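Local structure of trimethylamine-N-oxide reductase (Haemophilus influenzae, 7L5I) at residues R710-R724 and C789-P801. The protein is a molybdenum enzyme carrying a bis-molybdopterin guanine dinucleotide cofactor that probably reduces N-oxides and related substrates such as S-oxides. Residues are numbered along the deposited sequence; the frame is centred on the assembly and turned at random.
Sequences RGIKDGDIVRIHSKR and CIVQIEKFIGVAP
Ile-793 packs against three side chains of 710-724 on the buried face of the sheet. Its CG2 lies 3.8 Å from Val-718 CB and touches Ile-712 CD1, the Ile-712 and Ile-793 side chains crossing at about a right angle. Its CD1 reaches Ile-720 CG1 at 3.9 Å. Leu-668 of strand 668-671 and Ile-702 of strand 699-702, in the same sheet, touch Ile-793, while Val-700 touches Val-718 and Ile-720. Strands 717-721 and 790-795 run antiparallel. Arg-719 with Glu-794 and His-721 with Gln-792 are the hydrogen-bonded pairs. Both strands belong to the mixed sheet of the molybdopterin dinucleotide binding domain, and 717-721 also pairs with strand 726-733. The other face is polar and partly exposed to solvent. Arg-719 NE bonds Glu-794 OE2 at 2.7 Å in a salt bridge, and NH2 reaches the same oxygen. Both come from one side of the carboxylate plane, while the oxygen lies in the guanidinium plane. Arg-719 NH1 turns to Gln-726. The His-721 ring carries Gln-792 CB over one face, and water 3 links its NE2 to Glu-794 OE1. Gln-792 bends at chi2 (62°), which brings OE1 back to its neighbour Ile-793 N. Arg-710 NH2 meets this oxygen on a lone pair at 2.9 Å, and Arg-710 NE approaches from above the amide plane. Three N-H groups thus hold OE1. At the exposed end, the extended Lys-795 chain passes Asp-716, with NZ 4.1 Å from OD2, beyond salt-bridge range.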
loop_
_atom_site.group_PDB
_atom_site.type_symbol
_atom_site.label_atom_id
_atom_site.label_comp_id
_atom_site.label_asym_id
_atom_site.label_seq_id
_atom_site.Cartn_x
_atom_site.Cartn_y
_atom_site.Cartn_z
ATOM N N ARG A 710 -10.238 26.493 18.049
ATOM C CA ARG A 710 -11.562 25.916 17.876
ATOM C C ARG A 710 -12.161 25.418 19.188
ATOM O O ARG A 710 -13.195 24.742 19.177
ATOM C CB ARG A 710 -11.486 24.759 16.872
ATOM C CG ARG A 710 -11.064 25.185 15.489
ATOM C CD ARG A 710 -10.530 24.012 14.639
ATOM N NE ARG A 710 -10.386 24.486 13.269
ATOM C CZ ARG A 710 -9.364 25.212 12.834
ATOM N NH1 ARG A 710 -8.369 25.516 13.661
ATOM N NH2 ARG A 710 -9.340 25.638 11.594
ATOM N N GLY A 711 -11.524 25.707 20.316
ATOM C CA GLY A 711 -12.014 25.190 21.582
ATOM C C GLY A 711 -11.966 23.689 21.695
ATOM O O GLY A 711 -12.790 23.099 22.412
ATOM N N ILE A 712 -11.006 23.044 21.026
ATOM C CA ILE A 712 -10.887 21.590 21.025
ATOM C C ILE A 712 -9.824 21.179 22.033
ATOM O O ILE A 712 -8.689 21.674 22.002
ATOM C CB ILE A 712 -10.554 21.067 19.618
ATOM C CG1 ILE A 712 -11.716 21.306 18.685
ATOM C CG2 ILE A 712 -10.177 19.577 19.695
ATOM C CD1 ILE A 712 -11.363 21.165 17.226
ATOM N N LYS A 713 -10.185 20.270 22.927
ATOM C CA LYS A 713 -9.253 19.715 23.893
ATOM C C LYS A 713 -8.978 18.255 23.554
ATOM O O LYS A 713 -9.778 17.584 22.897
ATOM C CB LYS A 713 -9.798 19.833 25.318
ATOM C CG LYS A 713 -8.748 19.616 26.407
ATOM C CD LYS A 713 -7.712 20.749 26.475
ATOM C CE LYS A 713 -6.371 20.265 27.048
ATOM N NZ LYS A 713 -5.528 19.509 26.064
ATOM N N ASP A 714 -7.827 17.779 24.011
ATOM C CA ASP A 714 -7.444 16.401 23.774
ATOM C C ASP A 714 -8.551 15.462 24.233
ATOM O O ASP A 714 -9.069 15.586 25.345
ATOM C CB ASP A 714 -6.144 16.099 24.515
ATOM C CG ASP A 714 -5.545 14.796 24.088
ATOM O OD1 ASP A 714 -4.997 14.743 22.968
ATOM O OD2 ASP A 714 -5.647 13.817 24.859
ATOM N N GLY A 715 -8.934 14.534 23.363
ATOM C CA GLY A 715 -9.967 13.591 23.663
ATOM C C GLY A 715 -11.344 13.957 23.148
ATOM O O GLY A 715 -12.217 13.086 23.100
ATOM N N ASP A 716 -11.557 15.208 22.752
ATOM C CA ASP A 716 -12.845 15.627 22.227
ATOM C C ASP A 716 -13.159 14.943 20.894
ATOM O O ASP A 716 -12.284 14.746 20.053
ATOM C CB ASP A 716 -12.862 17.131 21.977
ATOM C CG ASP A 716 -12.956 17.939 23.259
ATOM O OD1 ASP A 716 -13.133 17.338 24.343
ATOM O OD2 ASP A 716 -12.857 19.184 23.164
ATOM N N ILE A 717 -14.451 14.638 20.685
ATOM C CA ILE A 717 -14.900 14.275 19.352
ATOM C C ILE A 717 -14.956 15.529 18.495
ATOM O O ILE A 717 -15.361 16.609 18.955
ATOM C CB ILE A 717 -16.256 13.564 19.408
ATOM C CG1 ILE A 717 -16.118 12.250 20.182
ATOM C CG2 ILE A 717 -16.755 13.244 18.003
ATOM C CD1 ILE A 717 -17.431 11.567 20.480
ATOM N N VAL A 718 -14.470 15.411 17.269
ATOM C CA VAL A 718 -14.476 16.506 16.313
ATOM C C VAL A 718 -15.095 16.023 15.018
ATOM O O VAL A 718 -15.087 14.819 14.711
ATOM C CB VAL A 718 -13.082 17.091 16.050
ATOM C CG1 VAL A 718 -12.421 17.505 17.344
ATOM C CG2 VAL A 718 -12.193 16.082 15.319
ATOM N N ARG A 719 -15.649 16.968 14.269
ATOM C CA ARG A 719 -16.094 16.751 12.907
ATOM C C ARG A 719 -15.077 17.358 11.945
ATOM O O ARG A 719 -14.713 18.537 12.068
ATOM C CB ARG A 719 -17.476 17.356 12.667
ATOM C CG ARG A 719 -18.098 16.926 11.355
ATOM C CD ARG A 719 -19.543 17.421 11.204
ATOM N NE ARG A 719 -19.546 18.862 10.967
ATOM C CZ ARG A 719 -19.603 19.443 9.766
ATOM N NH1 ARG A 719 -19.702 18.722 8.658
ATOM N NH2 ARG A 719 -19.568 20.765 9.674
ATOM N N ILE A 720 -14.599 16.537 11.009
ATOM C CA ILE A 720 -13.701 16.965 9.945
ATOM C C ILE A 720 -14.511 16.974 8.657
ATOM O O ILE A 720 -15.254 16.018 8.380
ATOM C CB ILE A 720 -12.488 16.031 9.816
ATOM C CG1 ILE A 720 -11.847 15.736 11.155
ATOM C CG2 ILE A 720 -11.469 16.628 8.869
ATOM C CD1 ILE A 720 -10.801 14.625 11.066
ATOM N N HIS A 721 -14.381 18.034 7.859
ATOM C CA HIS A 721 -15.105 18.026 6.600
ATOM C C HIS A 721 -14.328 18.698 5.484
ATOM O O HIS A 721 -13.477 19.558 5.702
ATOM C CB HIS A 721 -16.503 18.656 6.711
ATOM C CG HIS A 721 -16.532 20.019 7.339
ATOM N ND1 HIS A 721 -16.824 21.155 6.622
ATOM C CD2 HIS A 721 -16.354 20.417 8.623
ATOM C CE1 HIS A 721 -16.813 22.200 7.432
ATOM N NE2 HIS A 721 -16.530 21.778 8.653
ATOM N N SER A 722 -14.599 18.209 4.276
ATOM C CA SER A 722 -14.028 18.683 3.033
ATOM C C SER A 722 -15.161 18.891 2.053
ATOM O O SER A 722 -16.331 18.612 2.347
ATOM C CB SER A 722 -13.006 17.693 2.468
ATOM O OG SER A 722 -13.665 16.556 1.944
ATOM N N LYS A 723 -14.815 19.323 0.841
ATOM C CA LYS A 723 -15.853 19.407 -0.180
ATOM C C LYS A 723 -16.451 18.045 -0.499
ATOM O O LYS A 723 -17.570 17.978 -1.009
ATOM C CB LYS A 723 -15.304 20.012 -1.462
ATOM C CG LYS A 723 -14.809 21.428 -1.310
ATOM C CD LYS A 723 -14.847 22.143 -2.654
ATOM C CE LYS A 723 -14.057 23.444 -2.617
ATOM N NZ LYS A 723 -13.588 23.841 -3.977
ATOM N N ARG A 724 -15.738 16.959 -0.196
ATOM C CA ARG A 724 -16.240 15.643 -0.553
ATOM C C ARG A 724 -17.124 15.013 0.511
ATOM O O ARG A 724 -17.975 14.171 0.175
ATOM C CB ARG A 724 -15.058 14.678 -0.825
ATOM C CG ARG A 724 -14.490 14.717 -2.239
ATOM C CD ARG A 724 -13.735 16.016 -2.524
ATOM N NE ARG A 724 -12.654 16.218 -1.563
ATOM C CZ ARG A 724 -11.873 17.291 -1.513
ATOM N NH1 ARG A 724 -12.057 18.303 -2.366
ATOM N NH2 ARG A 724 -10.920 17.339 -0.585
ATOM N N CYS A 789 -4.992 17.664 0.046
ATOM C CA CYS A 789 -6.372 17.787 0.503
ATOM C C CYS A 789 -6.461 18.858 1.583
ATOM O O CYS A 789 -5.574 18.951 2.432
ATOM C CB CYS A 789 -6.821 16.410 1.026
ATOM S SG CYS A 789 -8.504 16.267 1.544
ATOM N N ILE A 790 -7.523 19.680 1.538
ATOM C CA ILE A 790 -7.771 20.660 2.590
ATOM C C ILE A 790 -9.147 20.443 3.216
ATOM O O ILE A 790 -10.080 19.956 2.564
ATOM C CB ILE A 790 -7.633 22.111 2.080
ATOM C CG1 ILE A 790 -8.641 22.417 0.987
ATOM C CG2 ILE A 790 -6.216 22.371 1.618
ATOM C CD1 ILE A 790 -8.534 23.869 0.477
ATOM N N VAL A 791 -9.236 20.775 4.516
ATOM C CA VAL A 791 -10.354 20.424 5.382
ATOM C C VAL A 791 -10.608 21.543 6.388
ATOM O O VAL A 791 -9.771 22.414 6.605
ATOM C CB VAL A 791 -10.127 19.117 6.170
ATOM C CG1 VAL A 791 -9.850 17.922 5.223
ATOM C CG2 VAL A 791 -8.982 19.268 7.176
ATOM N N GLN A 792 -11.755 21.449 7.059
ATOM C CA GLN A 792 -12.071 22.220 8.259
ATOM C C GLN A 792 -12.367 21.245 9.383
ATOM O O GLN A 792 -12.793 20.113 9.138
ATOM C CB GLN A 792 -13.266 23.136 8.011
ATOM C CG GLN A 792 -13.716 23.949 9.234
ATOM C CD GLN A 792 -12.643 24.909 9.734
ATOM O OE1 GLN A 792 -11.645 24.498 10.311
ATOM N NE2 GLN A 792 -12.879 26.205 9.536
ATOM N N ILE A 793 -12.110 21.675 10.611
ATOM C CA ILE A 793 -12.423 20.900 11.805
ATOM C C ILE A 793 -13.211 21.781 12.767
ATOM O O ILE A 793 -12.958 22.986 12.879
ATOM C CB ILE A 793 -11.162 20.355 12.480
ATOM C CG1 ILE A 793 -10.404 19.449 11.501
ATOM C CG2 ILE A 793 -11.490 19.588 13.740
ATOM C CD1 ILE A 793 -9.370 18.602 12.185
ATOM N N GLU A 794 -14.187 21.172 13.432
ATOM C CA GLU A 794 -14.939 21.808 14.510
ATOM C C GLU A 794 -15.221 20.787 15.605
ATOM O O GLU A 794 -15.280 19.574 15.362
ATOM C CB GLU A 794 -16.256 22.378 13.983
ATOM C CG GLU A 794 -17.201 21.262 13.559
ATOM C CD GLU A 794 -18.385 21.744 12.770
ATOM O OE1 GLU A 794 -18.342 22.896 12.288
ATOM O OE2 GLU A 794 -19.361 20.968 12.632
ATOM N N LYS A 795 -15.382 21.278 16.825
ATOM C CA LYS A 795 -15.766 20.407 17.924
ATOM C C LYS A 795 -17.170 19.864 17.695
ATOM O O LYS A 795 -18.067 20.587 17.255
ATOM C CB LYS A 795 -15.698 21.170 19.251
ATOM C CG LYS A 795 -15.919 20.306 20.457
ATOM C CD LYS A 795 -16.013 21.133 21.742
ATOM C CE LYS A 795 -16.188 20.219 22.953
ATOM N NZ LYS A 795 -16.417 20.986 24.203
ATOM N N PHE A 796 -17.343 18.563 17.950
ATOM C CA PHE A 796 -18.660 17.946 17.856
ATOM C C PHE A 796 -19.390 18.163 19.168
ATOM O O PHE A 796 -18.852 17.868 20.241
ATOM C CB PHE A 796 -18.537 16.450 17.553
ATOM C CG PHE A 796 -19.865 15.739 17.483
ATOM C CD1 PHE A 796 -20.577 15.683 16.297
ATOM C CD2 PHE A 796 -20.401 15.131 18.607
ATOM C CE1 PHE A 796 -21.808 15.035 16.236
ATOM C CE2 PHE A 796 -21.632 14.481 18.549
ATOM C CZ PHE A 796 -22.332 14.438 17.360
ATOM N N ILE A 797 -20.606 18.694 19.093
ATOM C CA ILE A 797 -21.359 19.107 20.279
ATOM C C ILE A 797 -22.428 18.059 20.555
ATOM O O ILE A 797 -23.232 17.735 19.670
ATOM C CB ILE A 797 -21.980 20.502 20.091
ATOM C CG1 ILE A 797 -20.893 21.534 19.763
ATOM C CG2 ILE A 797 -22.780 20.920 21.341
ATOM C CD1 ILE A 797 -19.812 21.629 20.783
ATOM N N GLY A 798 -22.403 17.491 21.759
ATOM C CA GLY A 798 -23.467 16.625 22.225
ATOM C C GLY A 798 -23.147 15.139 22.165
ATOM O O GLY A 798 -22.010 14.704 21.975
ATOM N N VAL A 799 -24.226 14.357 22.358
ATOM C CA VAL A 799 -24.170 12.904 22.300
ATOM C C VAL A 799 -23.663 12.454 20.943
ATOM O O VAL A 799 -24.225 12.815 19.904
ATOM C CB VAL A 799 -25.586 12.338 22.555
ATOM C CG1 VAL A 799 -25.591 10.822 22.560
ATOM C CG2 VAL A 799 -26.170 12.911 23.847
ATOM N N ALA A 800 -22.601 11.621 20.945
ATOM C CA ALA A 800 -22.040 11.158 19.680
ATOM C C ALA A 800 -22.636 9.812 19.280
ATOM O O ALA A 800 -22.981 8.993 20.141
ATOM C CB ALA A 800 -20.524 11.037 19.791
ATOM N N PRO A 801 -22.780 9.540 17.983
ATOM C CA PRO A 801 -23.409 8.289 17.566
ATOM C C PRO A 801 -22.509 7.076 17.751
ATOM O O PRO A 801 -21.293 7.136 17.579
ATOM C CB PRO A 801 -23.706 8.521 16.076
ATOM C CG PRO A 801 -22.721 9.513 15.660
ATOM C CD PRO A 801 -22.500 10.421 16.838
HETATM O O HOH W 1 -15.097 24.132 17.251
HETATM O O HOH W 2 -16.508 17.105 21.455
HETATM O O HOH W 3 -17.055 23.759 10.353
HETATM O O HOH W 4 -12.111 20.572 0.773
#